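Side-chain contacts in aminopeptidase N family protein (Idiomarina loihiensis L2TR, PDB 4FGM), which probably acts as a zinc-dependent aminopeptidase of the M61 family, releasing residues from the amino ends of peptides: residues G322-D325 with E326-L330; V575-P578 with D579-K582. All blocks are in the same frame, centred on the assembly; numbering follows the deposited sequence.

Interaction 1: residues G322-D325 with E326-L330; sequences GIID and EKRYL
With its CG lodged between the backbone N and the carbonyl carbon (chi1 61°), Asp325 folds its carboxylate back over the first turn of the helix that starts at Glu326. One oxygen does the work. OD1 takes the N-H of Arg328 at 2.8 Å (Asp325 OD1 to Arg328 N), a straight bond of 166° that meets the oxygen nearly end-on. Asp325 OD1 also lies 2.7 Å from Lys327 N, but there the hydrogen points poorly. As an N-cap, the carboxylate serves the Arg328 N-H well and the Lys327 N-H only weakly, in place of the carbonyls the first turn lacks, and its charge probably suits the helix dipole. The main chain joins in where Tyr329 N reaches Asp325 O at 3.1 Å. Ile324 also has its CG1 between N and the carbonyl carbon (chi1 63°), which sends CD1 to within 4.0 Å of Tyr329 CB, while its CB rests against Arg328 CB and CD, the two side chains crossing at about a right angle. Glu326, its chain bent at chi2, places OE2 2.7 Å from Lys327 NZ in a salt bridge; its OE1 lies 4.4 Å from Asp325 OD1, two like charges that the Lys327 ammonium probably offsets. Without the carboxylate, as with an alanine at Glu326, the Lys327 ammonium would probably lose this mate and the lysine chain be freer to turn. Gly322, at positive phi, closes the preceding helix 308-320 in a Schellman motif, and a short loop joins it to helix 326-342. Ile324 leans on Leu318 and Tyr329 on Tyr312 of helix 308-320, while the guanidinium of Arg328 makes a salt bridge with Asp262 at the start of helix 262-277, the helix that carries the zinc ligands His273 and His277.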
loop_
_atom_site.group_PDB
_atom_site.type_symbol
_atom_site.label_atom_id
_atom_site.label_comp_id
_atom_site.label_asym_id
_atom_site.label_seq_id
_atom_site.Cartn_x
_atom_site.Cartn_y
_atom_site.Cartn_z
ATOM N N GLY A 322 7.874 -1.933 -21.087
ATOM C CA GLY A 322 8.228 -0.816 -21.944
ATOM C C GLY A 322 7.568 0.520 -21.649
ATOM O O GLY A 322 7.497 1.370 -22.526
ATOM N N ILE A 323 7.082 0.716 -20.428
ATOM C CA ILE A 323 6.450 1.984 -20.077
ATOM C C ILE A 323 7.544 2.997 -19.725
ATOM O O ILE A 323 7.486 4.157 -20.134
ATOM C CB ILE A 323 5.486 1.830 -18.868
ATOM C CG1 ILE A 323 4.419 0.774 -19.176
ATOM C CG2 ILE A 323 4.821 3.161 -18.556
ATOM C CD1 ILE A 323 3.557 1.093 -20.367
ATOM N N ILE A 324 8.543 2.544 -18.969
ATOM C CA ILE A 324 9.662 3.398 -18.572
ATOM C C ILE A 324 10.997 2.775 -18.990
ATOM O O ILE A 324 11.139 1.550 -19.006
ATOM C CB ILE A 324 9.693 3.619 -17.045
ATOM C CG1 ILE A 324 9.907 2.282 -16.335
ATOM C CG2 ILE A 324 8.396 4.299 -16.591
ATOM C CD1 ILE A 324 10.148 2.404 -14.855
ATOM N N ASP A 325 11.973 3.613 -19.330
ATOM C CA ASP A 325 13.282 3.115 -19.742
ATOM C C ASP A 325 14.114 2.704 -18.531
ATOM O O ASP A 325 13.664 2.823 -17.393
ATOM C CB ASP A 325 14.036 4.172 -20.553
ATOM C CG ASP A 325 14.295 5.443 -19.769
ATOM O OD1 ASP A 325 14.660 5.355 -18.575
ATOM O OD2 ASP A 325 14.149 6.535 -20.356
ATOM N N GLU A 326 15.331 2.230 -18.775
ATOM C CA GLU A 326 16.193 1.790 -17.687
ATOM C C GLU A 326 16.701 2.934 -16.810
ATOM O O GLU A 326 17.082 2.711 -15.662
ATOM C CB GLU A 326 17.378 0.975 -18.237
ATOM C CG GLU A 326 18.720 1.707 -18.294
ATOM C CD GLU A 326 18.810 2.698 -19.432
ATOM O OE1 GLU A 326 17.833 2.820 -20.201
ATOM O OE2 GLU A 326 19.864 3.353 -19.557
ATOM N N LYS A 327 16.715 4.153 -17.344
ATOM C CA LYS A 327 17.176 5.299 -16.570
ATOM C C LYS A 327 16.167 5.579 -15.454
ATOM O O LYS A 327 16.535 5.700 -14.284
ATOM C CB LYS A 327 17.331 6.529 -17.473
ATOM C CG LYS A 327 18.471 6.442 -18.495
ATOM C CD LYS A 327 19.844 6.523 -17.831
ATOM C CE LYS A 327 20.981 6.490 -18.857
ATOM N NZ LYS A 327 21.726 5.189 -18.878
ATOM N N ARG A 328 14.892 5.672 -15.820
ATOM C CA ARG A 328 13.836 5.908 -14.842
ATOM C C ARG A 328 13.788 4.773 -13.838
ATOM O O ARG A 328 13.659 4.999 -12.628
ATOM C CB ARG A 328 12.475 6.017 -15.531
ATOM C CG ARG A 328 12.194 7.387 -16.086
ATOM C CD ARG A 328 10.817 7.474 -16.700
ATOM N NE ARG A 328 10.418 8.867 -16.852
ATOM C CZ ARG A 328 10.169 9.686 -15.836
ATOM N NH1 ARG A 328 10.273 9.253 -14.588
ATOM N NH2 ARG A 328 9.825 10.946 -16.066
ATOM N N TYR A 329 13.891 3.547 -14.338
ATOM C CA TYR A 329 13.842 2.396 -13.455
ATOM C C TYR A 329 14.962 2.401 -12.419
ATOM O O TYR A 329 14.713 2.187 -11.226
ATOM C CB TYR A 329 13.900 1.083 -14.242
ATOM C CG TYR A 329 13.984 -0.089 -13.299
ATOM C CD1 TYR A 329 12.899 -0.424 -12.485
ATOM C CD2 TYR A 329 15.187 -0.762 -13.103
ATOM C CE1 TYR A 329 13.013 -1.383 -11.495
ATOM C CE2 TYR A 329 15.314 -1.722 -12.111
ATOM C CZ TYR A 329 14.225 -2.023 -11.304
ATOM O OH TYR A 329 14.365 -2.925 -10.272
ATOM N N LEU A 330 16.192 2.640 -12.871
ATOM C CA LEU A 330 17.336 2.640 -11.960
ATOM C C LEU A 330 17.290 3.770 -10.939
ATOM O O LEU A 330 17.874 3.656 -9.862
ATOM C CB LEU A 330 18.659 2.677 -12.742
ATOM C CG LEU A 330 19.090 1.350 -13.388
ATOM C CD1 LEU A 330 20.409 1.547 -14.119
ATOM C CD2 LEU A 330 19.240 0.264 -12.323
#

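Interaction 2: residues V575-P578 with D579-K582; sequences VEQP and DKLK
Gln577 and Pro578 hold Lys580 and Leu581 chiefly through their carbonyl oxygens. Gln577 O accepts the N-H of Lys580 at 2.9 Å (Gln577 O to Lys580 N), and one residue on, Pro578 O accepts that of Leu581 at 3.0 Å (Pro578 O to Leu581 N). Neither donor lies on a lone pair: Lys580 N stands 40° above the carbonyl plane of Gln577, and Leu581 N 51° above that of Pro578. Two successive bonds, each spanning three residues, make a short turn of 3-10 helix that follows strand 570-575. Pro578 fits its first position well, since its ring fixes phi close to the helical value and the N-H it lacks would not be needed by the bonding pattern there. The bond from CA to CB in Pro578 points away from 579-582, although Pro578 CB still comes 4.1 Å from Asp579 OD1.

Gln577 adds a side-chain contact to its backbone bond. Bent at chi2 (-66°), it passes obliquely beside the aliphatic part of Lys580: Gln577 CB is 3.7 Å from Lys580 CD, and Gln577 OE1 3.5 Å from Lys580 CG. These are contacts with methylenes; the ammonium of Lys580 leads off to a weak hydrogen bond with Gln457 O. Against the Pro578 carbonyl, Leu581 is the buried member of the group: its CD2 lies 3.3 Å from Pro578 O and meets Val575 CG2 at 3.6 Å, the two branched chains crossing roughly at a right angle. The backbones of Glu576 and Gln577 are hydrogen-bonded to Gly460.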
loop_
_atom_site.group_PDB
_atom_site.type_symbol
_atom_site.label_atom_id
_atom_site.label_comp_id
_atom_site.label_asym_id
_atom_site.label_seq_id
_atom_site.Cartn_x
_atom_site.Cartn_y
_atom_site.Cartn_z
ATOM N N VAL A 575 23.995 2.335 -15.614
ATOM C CA VAL A 575 24.502 1.233 -16.411
ATOM C C VAL A 575 25.747 1.722 -17.145
ATOM O O VAL A 575 25.687 2.677 -17.915
ATOM C CB VAL A 575 23.432 0.742 -17.423
ATOM C CG1 VAL A 575 22.647 1.918 -17.958
ATOM C CG2 VAL A 575 24.098 -0.005 -18.567
ATOM N N GLU A 576 26.879 1.078 -16.881
ATOM C CA GLU A 576 28.139 1.451 -17.514
ATOM C C GLU A 576 28.639 0.374 -18.480
ATOM O O GLU A 576 29.481 0.645 -19.334
ATOM C CB GLU A 576 29.198 1.732 -16.444
ATOM C CG GLU A 576 29.088 3.105 -15.775
ATOM C CD GLU A 576 29.709 4.219 -16.607
ATOM O OE1 GLU A 576 30.855 4.043 -17.073
ATOM O OE2 GLU A 576 29.061 5.273 -16.784
ATOM N N GLN A 577 28.110 -0.840 -18.337
ATOM C CA GLN A 577 28.478 -1.968 -19.191
ATOM C C GLN A 577 27.205 -2.634 -19.711
ATOM O O GLN A 577 26.813 -3.705 -19.247
ATOM C CB GLN A 577 29.311 -2.975 -18.393
ATOM C CG GLN A 577 30.794 -2.953 -18.717
ATOM C CD GLN A 577 31.081 -3.412 -20.137
ATOM O OE1 GLN A 577 30.701 -4.516 -20.532
ATOM N NE2 GLN A 577 31.756 -2.567 -20.911
ATOM N N PRO A 578 26.547 -2.004 -20.698
ATOM C CA PRO A 578 25.305 -2.471 -21.325
ATOM C C PRO A 578 25.253 -3.951 -21.680
ATOM O O PRO A 578 24.274 -4.638 -21.372
ATOM C CB PRO A 578 25.194 -1.589 -22.565
ATOM C CG PRO A 578 25.829 -0.316 -22.118
ATOM C CD PRO A 578 27.054 -0.808 -21.395
ATOM N N ASP A 579 26.306 -4.440 -22.325
ATOM C CA ASP A 579 26.351 -5.832 -22.745
ATOM C C ASP A 579 26.350 -6.844 -21.602
ATOM O O ASP A 579 26.271 -8.048 -21.837
ATOM C CB ASP A 579 27.558 -6.052 -23.658
ATOM C CG ASP A 579 27.552 -5.116 -24.856
ATOM O OD1 ASP A 579 26.492 -4.507 -25.127
ATOM O OD2 ASP A 579 28.598 -4.993 -25.530
ATOM N N LYS A 580 26.426 -6.365 -20.366
ATOM C CA LYS A 580 26.409 -7.271 -19.223
ATOM C C LYS A 580 25.006 -7.371 -18.617
ATOM O O LYS A 580 24.766 -8.181 -17.720
ATOM C CB LYS A 580 27.415 -6.814 -18.157
ATOM C CG LYS A 580 28.858 -6.757 -18.655
ATOM C CD LYS A 580 29.854 -6.503 -17.532
ATOM C CE LYS A 580 29.955 -7.698 -16.600
ATOM N NZ LYS A 580 30.971 -7.489 -15.529
ATOM N N LEU A 581 24.083 -6.554 -19.125
ATOM C CA LEU A 581 22.698 -6.545 -18.650
ATOM C C LEU A 581 22.019 -7.898 -18.843
ATOM O O LEU A 581 21.222 -8.326 -18.011
ATOM C CB LEU A 581 21.885 -5.472 -19.382
ATOM C CG LEU A 581 21.517 -4.163 -18.672
ATOM C CD1 LEU A 581 21.877 -4.237 -17.198
ATOM C CD2 LEU A 581 22.226 -3.004 -19.342
ATOM N N LYS A 582 22.339 -8.563 -19.947
ATOM C CA LYS A 582 21.771 -9.869 -20.255
ATOM C C LYS A 582 20.247 -9.905 -20.198
ATOM O O LYS A 582 19.660 -10.876 -19.714
ATOM C CB LYS A 582 22.328 -10.932 -19.304
ATOM C CG LYS A 582 23.341 -11.877 -19.927
ATOM C CD LYS A 582 24.771 -11.420 -19.692
ATOM C CE LYS A 582 25.769 -12.553 -19.962
ATOM N NZ LYS A 582 25.757 -13.035 -21.376
#

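How the interactions relate
Both interactions are local, a helix N-cap and a 3-10 turn, on the same side of the chain's centre, and they touch: Val575 CG1 lies 3.5 Å from Glu326 OE2 and from Lys327 NZ, so a valine of interaction 2 packs against the salt-bridged pair of interaction 1. Interaction 1 is partly buried and joins two helices of the catalytic region, the side chain of Tyr329 lying about 12 Å from that of zinc-binding His273. Interaction 2 is a surface contact away from the zinc site and the ligand pocket, where the chain leaves strand 570-575. A side-chain carboxylate caps helix 326-342 in the first; backbone carbonyls accept every hydrogen bond across the second.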